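Local coordinates for MREC protein (Listeria monocytogenes, PDB 2J5U) that probably takes part in forming and maintaining the shape of the bacterial cell, and assembles as dimers that build a larger oligomer, at residues I76-T81 and Y217-V222; L125-D130 and N150-D155; K162-P165 and K169-K172; V176-L181 and A187-G192; M101-T104 and L109-K112. One frame throughout, in Å; residues are numbered along the deposited sequence.

Contact 1 of 5, residues I76-T81 and Y217-V222; sequences ISRNPT and YDLNHV
Arg78 stretches over to the 217-222 loop and sets the NH2 corner of its guanidinium against Leu219, with NH2 lying 3.7 Å from Leu219 CD1. The two side chains cross at about a right angle. With CG anti to the backbone N (chi1 -172°) and the chain straight as far as NE, the arginine spans a gap of 9.2 Å between Arg78 CA and Leu219 CA. NH2 also comes within 3.5 Å of Tyr217 O, a carbonyl that takes its hydrogen bond from Trp83 NE1. The same tryptophan makes a cation-pi contact with Arg78, whose NH1 is bonded to Trp83 O and Met216 O. The contact lies beside the seam of an antiparallel six-stranded barrel, where backbone hydrogen bonds of Asn220 with Val75 and Val222 with Ala73 join strands 68-77 and 221-227. Toward solvent the contact thins out: the CB atoms of Tyr217 and Asp218 point away from 76-81. In segment 76-81, the exposed Asn79 makes an Asx turn, its OD1 accepting from Thr81 N at 2.7 Å.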
loop_
_atom_site.group_PDB
_atom_site.type_symbol
_atom_site.label_atom_id
_atom_site.label_comp_id
_atom_site.label_asym_id
_atom_site.label_seq_id
_atom_site.Cartn_x
_atom_site.Cartn_y
_atom_site.Cartn_z
ATOM N N ILE A 76 61.741 9.829 62.987
ATOM C CA ILE A 76 62.507 10.615 63.951
ATOM C C ILE A 76 63.043 9.794 65.129
ATOM O O ILE A 76 63.751 10.324 65.971
ATOM C CB ILE A 76 61.697 11.787 64.515
ATOM C CG1 ILE A 76 60.501 11.272 65.302
ATOM C CG2 ILE A 76 61.233 12.665 63.389
ATOM C CD1 ILE A 76 59.677 12.371 65.909
ATOM N N SER A 77 62.715 8.508 65.193
ATOM C CA SER A 77 63.205 7.668 66.281
ATOM C C SER A 77 62.953 6.194 66.043
ATOM O O SER A 77 61.897 5.802 65.564
ATOM C CB SER A 77 62.570 8.071 67.610
ATOM O OG SER A 77 62.990 7.200 68.649
ATOM N N ARG A 78 63.937 5.374 66.379
ATOM C CA ARG A 78 63.832 3.937 66.207
ATOM C C ARG A 78 64.734 3.294 67.253
ATOM O O ARG A 78 65.917 3.610 67.350
ATOM C CB ARG A 78 64.262 3.545 64.796
ATOM C CG ARG A 78 64.011 2.100 64.455
ATOM C CD ARG A 78 64.215 1.860 62.976
ATOM N NE ARG A 78 63.877 0.499 62.588
ATOM C CZ ARG A 78 63.830 0.074 61.329
ATOM N NH1 ARG A 78 63.508 -1.184 61.076
ATOM N NH2 ARG A 78 64.102 0.904 60.323
ATOM N N ASN A 79 64.158 2.402 68.049
ATOM C CA ASN A 79 64.892 1.751 69.112
ATOM C C ASN A 79 65.437 0.407 68.680
ATOM O O ASN A 79 64.708 -0.431 68.171
ATOM C CB ASN A 79 63.978 1.566 70.325
ATOM C CG ASN A 79 64.733 1.132 71.566
ATOM O OD1 ASN A 79 65.671 0.339 71.501
ATOM N ND2 ASN A 79 64.311 1.644 72.710
ATOM N N PRO A 80 66.745 0.190 68.860
ATOM C CA PRO A 80 67.300 -1.109 68.462
ATOM C C PRO A 80 66.635 -2.283 69.175
ATOM O O PRO A 80 66.558 -3.382 68.624
ATOM C CB PRO A 80 68.802 -0.979 68.776
ATOM C CG PRO A 80 68.946 0.332 69.508
ATOM C CD PRO A 80 67.817 1.185 69.029
ATOM N N THR A 81 66.142 -2.060 70.387
ATOM C CA THR A 81 65.481 -3.136 71.118
ATOM C C THR A 81 64.310 -3.722 70.318
ATOM O O THR A 81 64.088 -4.928 70.348
ATOM C CB THR A 81 64.950 -2.652 72.485
ATOM O OG1 THR A 81 66.013 -2.018 73.212
ATOM C CG2 THR A 81 64.408 -3.834 73.296
ATOM N N TYR A 217 65.043 -2.061 56.738
ATOM C CA TYR A 217 66.129 -2.027 57.716
ATOM C C TYR A 217 66.646 -0.625 57.964
ATOM O O TYR A 217 67.151 -0.327 59.039
ATOM C CB TYR A 217 67.295 -2.912 57.281
ATOM C CG TYR A 217 68.488 -2.835 58.222
ATOM C CD1 TYR A 217 69.616 -2.060 57.902
ATOM C CD2 TYR A 217 68.477 -3.511 59.450
ATOM C CE1 TYR A 217 70.704 -1.959 58.785
ATOM C CE2 TYR A 217 69.554 -3.418 60.341
ATOM C CZ TYR A 217 70.662 -2.642 60.005
ATOM O OH TYR A 217 71.712 -2.545 60.897
ATOM N N ASP A 218 66.521 0.240 56.973
ATOM C CA ASP A 218 66.996 1.601 57.126
ATOM C C ASP A 218 65.939 2.552 56.585
ATOM O O ASP A 218 65.856 2.786 55.386
ATOM C CB ASP A 218 68.313 1.764 56.366
ATOM C CG ASP A 218 68.947 3.133 56.564
ATOM O OD1 ASP A 218 69.981 3.384 55.913
ATOM O OD2 ASP A 218 68.430 3.955 57.359
ATOM N N LEU A 219 65.129 3.110 57.468
ATOM C CA LEU A 219 64.074 4.006 57.025
ATOM C C LEU A 219 64.347 5.434 57.414
ATOM O O LEU A 219 64.792 5.702 58.525
ATOM C CB LEU A 219 62.737 3.593 57.637
ATOM C CG LEU A 219 62.203 2.199 57.348
ATOM C CD1 LEU A 219 61.098 1.886 58.325
ATOM C CD2 LEU A 219 61.703 2.124 55.927
ATOM N N ASN A 220 64.072 6.351 56.500
ATOM C CA ASN A 220 64.246 7.755 56.786
ATOM C C ASN A 220 63.048 8.509 56.251
ATOM O O ASN A 220 62.177 8.922 57.013
ATOM C CB ASN A 220 65.506 8.301 56.145
ATOM C CG ASN A 220 65.718 9.769 56.469
ATOM O OD1 ASN A 220 66.455 10.470 55.775
ATOM N ND2 ASN A 220 65.070 10.243 57.538
ATOM N N HIS A 221 63.005 8.697 54.936
ATOM C CA HIS A 221 61.882 9.393 54.320
ATOM C C HIS A 221 60.753 8.418 54.052
ATOM O O HIS A 221 60.964 7.312 53.545
ATOM C CB HIS A 221 62.334 10.098 53.058
ATOM C CG HIS A 221 63.243 11.247 53.340
ATOM N ND1 HIS A 221 62.900 12.260 54.212
ATOM C CD2 HIS A 221 64.500 11.521 52.920
ATOM C CE1 HIS A 221 63.909 13.105 54.321
ATOM N NE2 HIS A 221 64.891 12.680 53.547
ATOM N N VAL A 222 59.545 8.852 54.386
ATOM C CA VAL A 222 58.382 7.996 54.292
ATOM C C VAL A 222 57.099 8.741 53.917
ATOM O O VAL A 222 57.014 9.965 54.066
ATOM C CB VAL A 222 58.237 7.307 55.665
ATOM C CG1 VAL A 222 56.827 7.399 56.184
ATOM C CG2 VAL A 222 58.717 5.901 55.566
#

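Contact 2 of 5, residues L125-D130 and N150-D155; sequences LLTSSD and NGYDSD
Thr127 and Tyr152 lie side by side and point the same way, with the threonine methyl over one face of the phenol ring. Thr127 CG2 sits 3.5 Å from the centroid of the Tyr152 ring and only 15° off its normal, a clear CH-pi contact, shifted slightly toward the CZ side. Thr127 CA lies over the CG end of the ring, 3.6 Å from Tyr152 CG, and Thr127 O approaches Tyr152 CD1 to 3.5 Å. Nearby, Leu126 O is 3.8 Å from Tyr152 CB. Chi1 of 57° turns Thr127 OG1 off the ring to a bond with Asn84 O in the loop before strand 86-89. A type I turn from Leu125 to Ser128, closed by Ser128 N to Leu125 O at 2.9 Å, carries Thr127 at its second inner position, and an ST turn follows, with Ser128 OG accepting from Asp130 N. The 125-130 loop leaves strand 121-125 of one barrel, while Tyr152 stands on strand 145-153 of the next, so the pair bridges the two barrels. No hydrogen bond crosses between the segments; the join rests on dispersion and CH-pi attraction, with the threonine hydroxyl engaged elsewhere.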
loop_
_atom_site.group_PDB
_atom_site.type_symbol
_atom_site.label_atom_id
_atom_site.label_comp_id
_atom_site.label_asym_id
_atom_site.label_seq_id
_atom_site.Cartn_x
_atom_site.Cartn_y
_atom_site.Cartn_z
ATOM N N LEU A 125 55.673 -1.704 61.461
ATOM C CA LEU A 125 56.268 -2.202 60.227
ATOM C C LEU A 125 55.812 -3.593 59.807
ATOM O O LEU A 125 55.406 -4.402 60.634
ATOM C CB LEU A 125 57.788 -2.212 60.367
ATOM C CG LEU A 125 58.436 -0.888 60.765
ATOM C CD1 LEU A 125 59.917 -1.111 60.955
ATOM C CD2 LEU A 125 58.175 0.167 59.708
ATOM N N LEU A 126 55.890 -3.874 58.512
ATOM C CA LEU A 126 55.497 -5.180 58.017
ATOM C C LEU A 126 56.329 -6.242 58.719
ATOM O O LEU A 126 55.820 -7.320 59.040
ATOM C CB LEU A 126 55.700 -5.271 56.501
ATOM C CG LEU A 126 54.747 -4.404 55.674
ATOM C CD1 LEU A 126 55.043 -4.515 54.179
ATOM C CD2 LEU A 126 53.333 -4.866 55.960
ATOM N N THR A 127 57.598 -5.923 58.980
ATOM C CA THR A 127 58.510 -6.863 59.643
ATOM C C THR A 127 58.211 -7.085 61.129
ATOM O O THR A 127 58.917 -7.829 61.802
ATOM C CB THR A 127 59.992 -6.406 59.528
ATOM O OG1 THR A 127 60.133 -5.089 60.069
ATOM C CG2 THR A 127 60.447 -6.410 58.085
ATOM N N SER A 128 57.167 -6.445 61.640
ATOM C CA SER A 128 56.807 -6.583 63.045
ATOM C C SER A 128 56.619 -8.019 63.520
ATOM O O SER A 128 56.255 -8.905 62.743
ATOM C CB SER A 128 55.531 -5.805 63.332
ATOM O OG SER A 128 55.101 -6.023 64.660
ATOM N N SER A 129 56.857 -8.236 64.809
ATOM C CA SER A 129 56.699 -9.560 65.398
ATOM C C SER A 129 55.302 -9.780 65.974
ATOM O O SER A 129 55.052 -10.800 66.614
ATOM C CB SER A 129 57.744 -9.790 66.491
ATOM O OG SER A 129 57.647 -8.800 67.496
ATOM N N ASP A 130 54.396 -8.832 65.750
ATOM C CA ASP A 130 53.023 -8.947 66.246
ATOM C C ASP A 130 52.247 -9.910 65.359
ATOM O O ASP A 130 51.928 -9.570 64.237
ATOM C CB ASP A 130 52.329 -7.589 66.208
ATOM C CG ASP A 130 50.985 -7.603 66.915
ATOM O OD1 ASP A 130 50.236 -8.588 66.758
ATOM O OD2 ASP A 130 50.675 -6.624 67.626
ATOM N N ASN A 150 50.384 -12.012 56.543
ATOM C CA ASN A 150 50.342 -12.168 57.983
ATOM C C ASN A 150 51.517 -12.968 58.516
ATOM O O ASN A 150 51.463 -14.190 58.581
ATOM C CB ASN A 150 49.043 -12.863 58.355
ATOM C CG ASN A 150 48.921 -13.107 59.829
ATOM O OD1 ASN A 150 48.576 -14.204 60.261
ATOM N ND2 ASN A 150 49.192 -12.082 60.619
ATOM N N GLY A 151 52.581 -12.276 58.903
ATOM C CA GLY A 151 53.737 -12.976 59.429
ATOM C C GLY A 151 55.033 -12.679 58.706
ATOM O O GLY A 151 55.094 -12.708 57.475
ATOM N N TYR A 152 56.076 -12.386 59.473
ATOM C CA TYR A 152 57.381 -12.097 58.902
ATOM C C TYR A 152 58.420 -13.034 59.514
ATOM O O TYR A 152 58.395 -13.307 60.713
ATOM C CB TYR A 152 57.769 -10.638 59.154
ATOM C CG TYR A 152 59.126 -10.284 58.601
ATOM C CD1 TYR A 152 60.209 -10.032 59.446
ATOM C CD2 TYR A 152 59.337 -10.210 57.230
ATOM C CE1 TYR A 152 61.464 -9.711 58.930
ATOM C CE2 TYR A 152 60.593 -9.890 56.704
ATOM C CZ TYR A 152 61.646 -9.640 57.557
ATOM O OH TYR A 152 62.863 -9.289 57.023
ATOM N N ASP A 153 59.321 -13.540 58.680
ATOM C CA ASP A 153 60.364 -14.440 59.139
ATOM C C ASP A 153 61.696 -13.700 59.053
ATOM O O ASP A 153 62.164 -13.375 57.960
ATOM C CB ASP A 153 60.379 -15.694 58.268
ATOM C CG ASP A 153 61.277 -16.776 58.823
ATOM O OD1 ASP A 153 62.516 -16.653 58.701
ATOM O OD2 ASP A 153 60.741 -17.749 59.392
ATOM N N SER A 154 62.289 -13.430 60.217
ATOM C CA SER A 154 63.555 -12.699 60.326
ATOM C C SER A 154 64.700 -13.334 59.559
ATOM O O SER A 154 65.561 -12.636 59.027
ATOM C CB SER A 154 63.964 -12.590 61.787
ATOM O OG SER A 154 62.825 -12.477 62.610
ATOM N N ASP A 155 64.705 -14.663 59.520
ATOM C CA ASP A 155 65.745 -15.417 58.833
ATOM C C ASP A 155 65.610 -15.376 57.318
ATOM O O ASP A 155 66.523 -14.917 56.626
ATOM C CB ASP A 155 65.732 -16.866 59.317
ATOM C CG ASP A 155 65.884 -16.971 60.828
ATOM O OD1 ASP A 155 65.889 -18.106 61.360
ATOM O OD2 ASP A 155 65.997 -15.911 61.488
#

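Contact 3 of 5, residues K162-P165 and K169-K172; sequences KQLP and KFKK
Phe170 packs onto Leu164 and Pro165 across the connection between strand 158-165 and strand 175-178, two strands of the second antiparallel barrel. Taken in order, the 169-172 segment has no regular helix or strand, and Lys169 opens it with its CB directed away from 162-165. Phe170 follows with its CB turned toward that strand and CG anti to the carbonyl carbon (chi1 -53°), which sends the ring across to the leucine. Leu164 CD2 comes over one ring face, 3.9 Å from the centroid of Phe170 and 19° off its normal, in a CH-pi contact. The methyl is offset toward the far rim, closest to the para carbon, with Leu164 CD2 to Phe170 CZ at 3.6 Å. Leu164 CB joins in, 3.8 Å from the same Phe170 CZ. Pro165 borders the ring differently: its carbonyl oxygen lies at the edge, near the ring plane, with Pro165 O 4.0 Å from Phe170 CE1, and this oxygen accepts a hydrogen bond from Gln206 NE2. The proline also packs against Tyr217 of the second subunit. Around the phenylalanine, Val139, Ala145, Ile194 and Val197 bring three more strands of the barrel onto the ring. Past it the chain runs on through exposed lysines, and the last apolar touch on 162-165 remains with the phenylalanine, where Pro165 CG lies 4.3 Å from Phe170 CZ.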
loop_
_atom_site.group_PDB
_atom_site.type_symbol
_atom_site.label_atom_id
_atom_site.label_comp_id
_atom_site.label_asym_id
_atom_site.label_seq_id
_atom_site.Cartn_x
_atom_site.Cartn_y
_atom_site.Cartn_z
ATOM N N LYS A 162 48.849 -15.685 53.178
ATOM C CA LYS A 162 47.994 -16.829 53.480
ATOM C C LYS A 162 46.613 -16.792 52.837
ATOM O O LYS A 162 46.076 -15.727 52.520
ATOM C CB LYS A 162 47.800 -16.958 54.994
ATOM C CG LYS A 162 49.070 -16.974 55.823
ATOM C CD LYS A 162 48.729 -17.006 57.305
ATOM C CE LYS A 162 49.977 -17.034 58.173
ATOM N NZ LYS A 162 49.628 -17.055 59.620
ATOM N N GLN A 163 46.047 -17.979 52.655
ATOM C CA GLN A 163 44.710 -18.143 52.103
ATOM C C GLN A 163 44.442 -17.864 50.644
ATOM O O GLN A 163 43.397 -17.316 50.307
ATOM C CB GLN A 163 43.725 -17.342 52.930
ATOM C CG GLN A 163 43.463 -17.986 54.240
ATOM C CD GLN A 163 42.506 -17.197 55.077
ATOM O OE1 GLN A 163 42.858 -16.152 55.632
ATOM N NE2 GLN A 163 41.273 -17.686 55.175
ATOM N N LEU A 164 45.371 -18.239 49.778
ATOM C CA LEU A 164 45.178 -18.052 48.358
ATOM C C LEU A 164 44.427 -19.285 47.897
ATOM O O LEU A 164 44.579 -20.356 48.478
ATOM C CB LEU A 164 46.520 -17.949 47.641
ATOM C CG LEU A 164 47.279 -16.650 47.902
ATOM C CD1 LEU A 164 47.650 -16.602 49.358
ATOM C CD2 LEU A 164 48.535 -16.567 47.044
ATOM N N PRO A 165 43.587 -19.149 46.862
ATOM C CA PRO A 165 42.815 -20.285 46.344
ATOM C C PRO A 165 43.716 -21.478 46.045
ATOM O O PRO A 165 44.768 -21.324 45.429
ATOM C CB PRO A 165 42.148 -19.711 45.096
ATOM C CG PRO A 165 43.073 -18.577 44.683
ATOM C CD PRO A 165 43.425 -17.961 46.008
ATOM N N LYS A 169 47.265 -21.395 40.246
ATOM C CA LYS A 169 48.698 -21.677 40.295
ATOM C C LYS A 169 49.551 -20.410 40.265
ATOM O O LYS A 169 49.349 -19.528 39.428
ATOM C CB LYS A 169 49.097 -22.584 39.135
ATOM C CG LYS A 169 48.930 -21.922 37.790
ATOM C CD LYS A 169 49.711 -22.641 36.714
ATOM C CE LYS A 169 49.179 -24.030 36.461
ATOM N NZ LYS A 169 50.041 -24.723 35.464
ATOM N N PHE A 170 50.524 -20.331 41.170
ATOM C CA PHE A 170 51.374 -19.152 41.238
ATOM C C PHE A 170 52.809 -19.399 40.828
ATOM O O PHE A 170 53.349 -20.484 41.024
ATOM C CB PHE A 170 51.318 -18.562 42.642
ATOM C CG PHE A 170 49.923 -18.313 43.117
ATOM C CD1 PHE A 170 49.196 -19.322 43.732
ATOM C CD2 PHE A 170 49.312 -17.087 42.893
ATOM C CE1 PHE A 170 47.879 -19.114 44.115
ATOM C CE2 PHE A 170 47.999 -16.871 43.271
ATOM C CZ PHE A 170 47.280 -17.884 43.882
ATOM N N LYS A 171 53.421 -18.366 40.264
ATOM C CA LYS A 171 54.784 -18.448 39.779
ATOM C C LYS A 171 55.659 -17.416 40.472
ATOM O O LYS A 171 55.217 -16.307 40.767
ATOM C CB LYS A 171 54.788 -18.215 38.267
ATOM C CG LYS A 171 55.868 -18.966 37.517
ATOM C CD LYS A 171 55.563 -19.042 36.021
ATOM C CE LYS A 171 56.555 -19.958 35.308
ATOM N NZ LYS A 171 56.198 -20.142 33.872
ATOM N N LYS A 172 56.903 -17.790 40.739
ATOM C CA LYS A 172 57.841 -16.888 41.386
ATOM C C LYS A 172 58.030 -15.625 40.549
ATOM O O LYS A 172 58.396 -15.708 39.380
ATOM C CB LYS A 172 59.191 -17.584 41.569
ATOM C CG LYS A 172 60.324 -16.632 41.909
ATOM C CD LYS A 172 61.645 -17.359 42.044
ATOM C CE LYS A 172 62.756 -16.378 42.353
ATOM N NZ LYS A 172 64.064 -17.067 42.444
#

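Contact 4 of 5, residues V176-L181 and A187-G192; sequences VVTSGL and AGIFIG
Val176 and Gly192 form a hydrogen-bonded antiparallel pair, with Val176 N to Gly192 O at 3.0 Å. Val176 O receives Ile191 N at 2.9 Å and, weakly, Gly192 N, so two residues face one: a classic beta bulge. Thr178 N bonds to Ile189 O at 3.0 Å and Gly188 N to Thr178 O at 2.8 Å. One side chain joins this ladder. Thr178 OG1, placed between its own N and carbonyl carbon by chi1 of 50°, accepts from Ile189 N at 2.8 Å and is bonded to Pro186 O as well. Apolar contacts are looser: Val176 CG1 meets Ile191 CD1 at 4.1 Å, while Val177 CG1 stands at the edge of the Phe190 ring. Ala187 CB instead abuts a backbone carbonyl, Ser179 O. The buried hairpin of strands 175-178 and 190-199 is part of the second barrel, with strand 135-139 alongside Val177, Leu109 of the first barrel against Thr178 and Ile189, and helix 31-58 of the second subunit, whose Ser43 and Gln40 pack on Val177 and Phe190.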
loop_
_atom_site.group_PDB
_atom_site.type_symbol
_atom_site.label_atom_id
_atom_site.label_comp_id
_atom_site.label_asym_id
_atom_site.label_seq_id
_atom_site.Cartn_x
_atom_site.Cartn_y
_atom_site.Cartn_z
ATOM N N VAL A 176 52.661 -8.549 44.276
ATOM C CA VAL A 176 51.622 -8.546 45.293
ATOM C C VAL A 176 51.358 -7.098 45.676
ATOM O O VAL A 176 52.283 -6.326 45.919
ATOM C CB VAL A 176 52.064 -9.356 46.538
ATOM C CG1 VAL A 176 51.019 -9.250 47.631
ATOM C CG2 VAL A 176 52.265 -10.807 46.158
ATOM N N VAL A 177 50.085 -6.724 45.709
ATOM C CA VAL A 177 49.715 -5.356 46.048
ATOM C C VAL A 177 48.580 -5.340 47.056
ATOM O O VAL A 177 47.994 -6.371 47.349
ATOM C CB VAL A 177 49.276 -4.566 44.786
ATOM C CG1 VAL A 177 50.396 -4.547 43.778
ATOM C CG2 VAL A 177 48.038 -5.194 44.178
ATOM N N THR A 178 48.284 -4.165 47.594
ATOM C CA THR A 178 47.210 -4.037 48.559
ATOM C C THR A 178 45.880 -4.119 47.828
ATOM O O THR A 178 45.718 -3.558 46.748
ATOM C CB THR A 178 47.296 -2.708 49.307
ATOM O OG1 THR A 178 47.431 -1.639 48.369
ATOM C CG2 THR A 178 48.487 -2.705 50.238
ATOM N N SER A 179 44.930 -4.831 48.421
ATOM C CA SER A 179 43.609 -5.003 47.830
ATOM C C SER A 179 42.626 -3.922 48.269
ATOM O O SER A 179 41.644 -3.651 47.587
ATOM C CB SER A 179 43.046 -6.361 48.223
ATOM O OG SER A 179 42.761 -6.421 49.608
ATOM N N GLY A 180 42.900 -3.309 49.414
ATOM C CA GLY A 180 42.013 -2.299 49.951
ATOM C C GLY A 180 40.801 -2.942 50.622
ATOM O O GLY A 180 40.013 -2.271 51.285
ATOM N N LEU A 181 40.675 -4.257 50.480
ATOM C CA LEU A 181 39.531 -4.974 51.009
ATOM C C LEU A 181 39.411 -5.059 52.512
ATOM O O LEU A 181 38.388 -5.502 53.030
ATOM C CB LEU A 181 39.470 -6.368 50.379
ATOM C CG LEU A 181 39.395 -6.199 48.861
ATOM C CD1 LEU A 181 39.431 -7.543 48.166
ATOM C CD2 LEU A 181 38.118 -5.449 48.510
ATOM N N ALA A 187 43.943 0.638 47.436
ATOM C CA ALA A 187 44.443 -0.554 46.770
ATOM C C ALA A 187 45.545 -0.186 45.781
ATOM O O ALA A 187 45.659 0.965 45.367
ATOM C CB ALA A 187 43.309 -1.271 46.064
ATOM N N GLY A 188 46.375 -1.163 45.431
ATOM C CA GLY A 188 47.428 -0.906 44.474
ATOM C C GLY A 188 48.808 -0.577 45.005
ATOM O O GLY A 188 49.728 -0.374 44.218
ATOM N N ILE A 189 48.984 -0.500 46.317
ATOM C CA ILE A 189 50.313 -0.201 46.817
ATOM C C ILE A 189 51.141 -1.467 46.687
ATOM O O ILE A 189 50.704 -2.538 47.095
ATOM C CB ILE A 189 50.288 0.245 48.289
ATOM C CG1 ILE A 189 49.730 1.664 48.412
ATOM C CG2 ILE A 189 51.714 0.291 48.833
ATOM C CD1 ILE A 189 48.482 1.915 47.638
ATOM N N PHE A 190 52.330 -1.348 46.105
ATOM C CA PHE A 190 53.209 -2.508 45.927
ATOM C C PHE A 190 53.722 -3.033 47.272
ATOM O O PHE A 190 54.188 -2.263 48.118
ATOM C CB PHE A 190 54.408 -2.152 45.029
ATOM C CG PHE A 190 55.331 -3.318 44.756
ATOM C CD1 PHE A 190 54.883 -4.431 44.042
ATOM C CD2 PHE A 190 56.637 -3.320 45.237
ATOM C CE1 PHE A 190 55.728 -5.538 43.812
ATOM C CE2 PHE A 190 57.485 -4.413 45.017
ATOM C CZ PHE A 190 57.027 -5.526 44.300
ATOM N N ILE A 191 53.636 -4.344 47.463
ATOM C CA ILE A 191 54.091 -4.954 48.704
ATOM C C ILE A 191 55.380 -5.733 48.475
ATOM O O ILE A 191 56.366 -5.534 49.183
ATOM C CB ILE A 191 53.046 -5.933 49.278
ATOM C CG1 ILE A 191 51.768 -5.186 49.678
ATOM C CG2 ILE A 191 53.633 -6.657 50.451
ATOM C CD1 ILE A 191 50.674 -6.097 50.192
ATOM N N GLY A 192 55.371 -6.621 47.486
ATOM C CA GLY A 192 56.553 -7.416 47.213
ATOM C C GLY A 192 56.389 -8.421 46.092
ATOM O O GLY A 192 55.489 -8.306 45.265
#

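Contact 5 of 5, residues M101-T104 and L109-K112; sequences MAVT and LIGK
Val103 and Gly111 form a hydrogen-bonded antiparallel pair flanked by the non-hydrogen-bonded pairs Ala102 with Lys112 and Thr104 with Leu109, and the strand segments run at 148° between their N-to-C directions. Val103 N gives to Gly111 O at 2.8 Å. The return is doubled: Val103 O takes Ile110 N at 2.9 Å and Gly111 N at 3.1 Å. Ile110 and Gly111 thus both face Val103, a classic beta bulge, and the glycine has backbone angles that would jam a CB against the preceding carbonyl. The side chains sort onto two faces. On one, Leu109 CD1 reaches back to Thr104 CG2, 3.6 Å away, and lies near Ala102 CB. The first torsion of Thr104, 60°, turns OG1 aside to a weak bond with Thr223 O and presents the methyl to the leucine. Toward the other face, Val103 CG1 meets Ile110 CD1 at 3.7 Å, and Val222 from strand 221-227 packs on both. At the open end of the hairpin, Lys112 CA makes a CH contact with Met101 O. Backbone bonds thus set the register, while methyl groups do the packing on both sides; one carbonyl serving two N-H groups lets the strand absorb an extra residue and keep its pairing.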
loop_
_atom_site.group_PDB
_atom_site.type_symbol
_atom_site.label_atom_id
_atom_site.label_comp_id
_atom_site.label_asym_id
_atom_site.label_seq_id
_atom_site.Cartn_x
_atom_site.Cartn_y
_atom_site.Cartn_z
ATOM N N MET A 101 46.286 4.296 58.809
ATOM C CA MET A 101 46.675 4.814 57.504
ATOM C C MET A 101 47.917 4.029 57.051
ATOM O O MET A 101 48.759 3.641 57.866
ATOM C CB MET A 101 47.005 6.310 57.588
ATOM C CG MET A 101 45.825 7.240 57.371
ATOM S SD MET A 101 46.199 8.966 57.579
ATOM C CE MET A 101 44.622 9.637 57.620
ATOM N N ALA A 102 48.028 3.780 55.754
ATOM C CA ALA A 102 49.171 3.044 55.228
ATOM C C ALA A 102 50.399 3.944 55.161
ATOM O O ALA A 102 50.284 5.148 54.931
ATOM C CB ALA A 102 48.846 2.516 53.852
ATOM N N VAL A 103 51.574 3.367 55.379
ATOM C CA VAL A 103 52.800 4.141 55.306
ATOM C C VAL A 103 53.676 3.444 54.296
ATOM O O VAL A 103 53.881 2.230 54.376
ATOM C CB VAL A 103 53.542 4.196 56.643
ATOM C CG1 VAL A 103 54.800 5.028 56.482
ATOM C CG2 VAL A 103 52.647 4.791 57.725
ATOM N N THR A 104 54.198 4.219 53.349
ATOM C CA THR A 104 55.026 3.668 52.280
ATOM C C THR A 104 56.273 4.472 51.944
ATOM O O THR A 104 56.520 5.545 52.494
ATOM C CB THR A 104 54.231 3.584 50.970
ATOM O OG1 THR A 104 53.795 4.899 50.612
ATOM C CG2 THR A 104 53.024 2.689 51.122
ATOM N N LEU A 109 55.346 -0.799 50.299
ATOM C CA LEU A 109 54.603 -0.620 51.545
ATOM C C LEU A 109 55.504 -0.948 52.741
ATOM O O LEU A 109 56.209 -1.965 52.724
ATOM C CB LEU A 109 53.403 -1.574 51.564
ATOM C CG LEU A 109 52.555 -1.567 52.839
ATOM C CD1 LEU A 109 51.831 -0.256 52.903
ATOM C CD2 LEU A 109 51.550 -2.680 52.853
ATOM N N ILE A 110 55.492 -0.113 53.778
ATOM C CA ILE A 110 56.316 -0.436 54.943
ATOM C C ILE A 110 55.532 -0.616 56.246
ATOM O O ILE A 110 56.063 -1.133 57.224
ATOM C CB ILE A 110 57.439 0.605 55.186
ATOM C CG1 ILE A 110 56.843 1.928 55.660
ATOM C CG2 ILE A 110 58.247 0.782 53.916
ATOM C CD1 ILE A 110 57.848 2.876 56.212
ATOM N N GLY A 111 54.274 -0.196 56.280
ATOM C CA GLY A 111 53.524 -0.386 57.505
ATOM C C GLY A 111 52.249 0.403 57.619
ATOM O O GLY A 111 51.709 0.863 56.614
ATOM N N LYS A 112 51.764 0.548 58.847
ATOM C CA LYS A 112 50.551 1.301 59.088
ATOM C C LYS A 112 50.646 2.088 60.375
ATOM O O LYS A 112 51.340 1.699 61.305
ATOM C CB LYS A 112 49.332 0.378 59.140
ATOM C CG LYS A 112 49.216 -0.470 60.379
ATOM C CD LYS A 112 47.841 -1.109 60.428
ATOM C CE LYS A 112 47.654 -1.942 61.683
ATOM N NZ LYS A 112 48.725 -2.977 61.840
#

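Overall arrangement
Contacts 4 and 5 form the core: each is a buried antiparallel hairpin with a classic bulge, one in each barrel, and they meet where Phe190 O bonds Leu109 N. Contact 1 lies on the surface, an arginine over a loop at the seam of the first barrel; its Val222 and Leu219 reach into contact 5. Contact 2 spans the barrels with a methyl over a ring, tied to contact 5 by Leu126 N and Ile110 O and to contact 3 by Asn150 and Lys162. Contact 3, partly buried, lies in the second barrel, its centre about 32 Å from that of contact 1. Backbone hydrogen bonds cross the two hairpins; none crosses contacts 1 to 3, which rest mainly on packing.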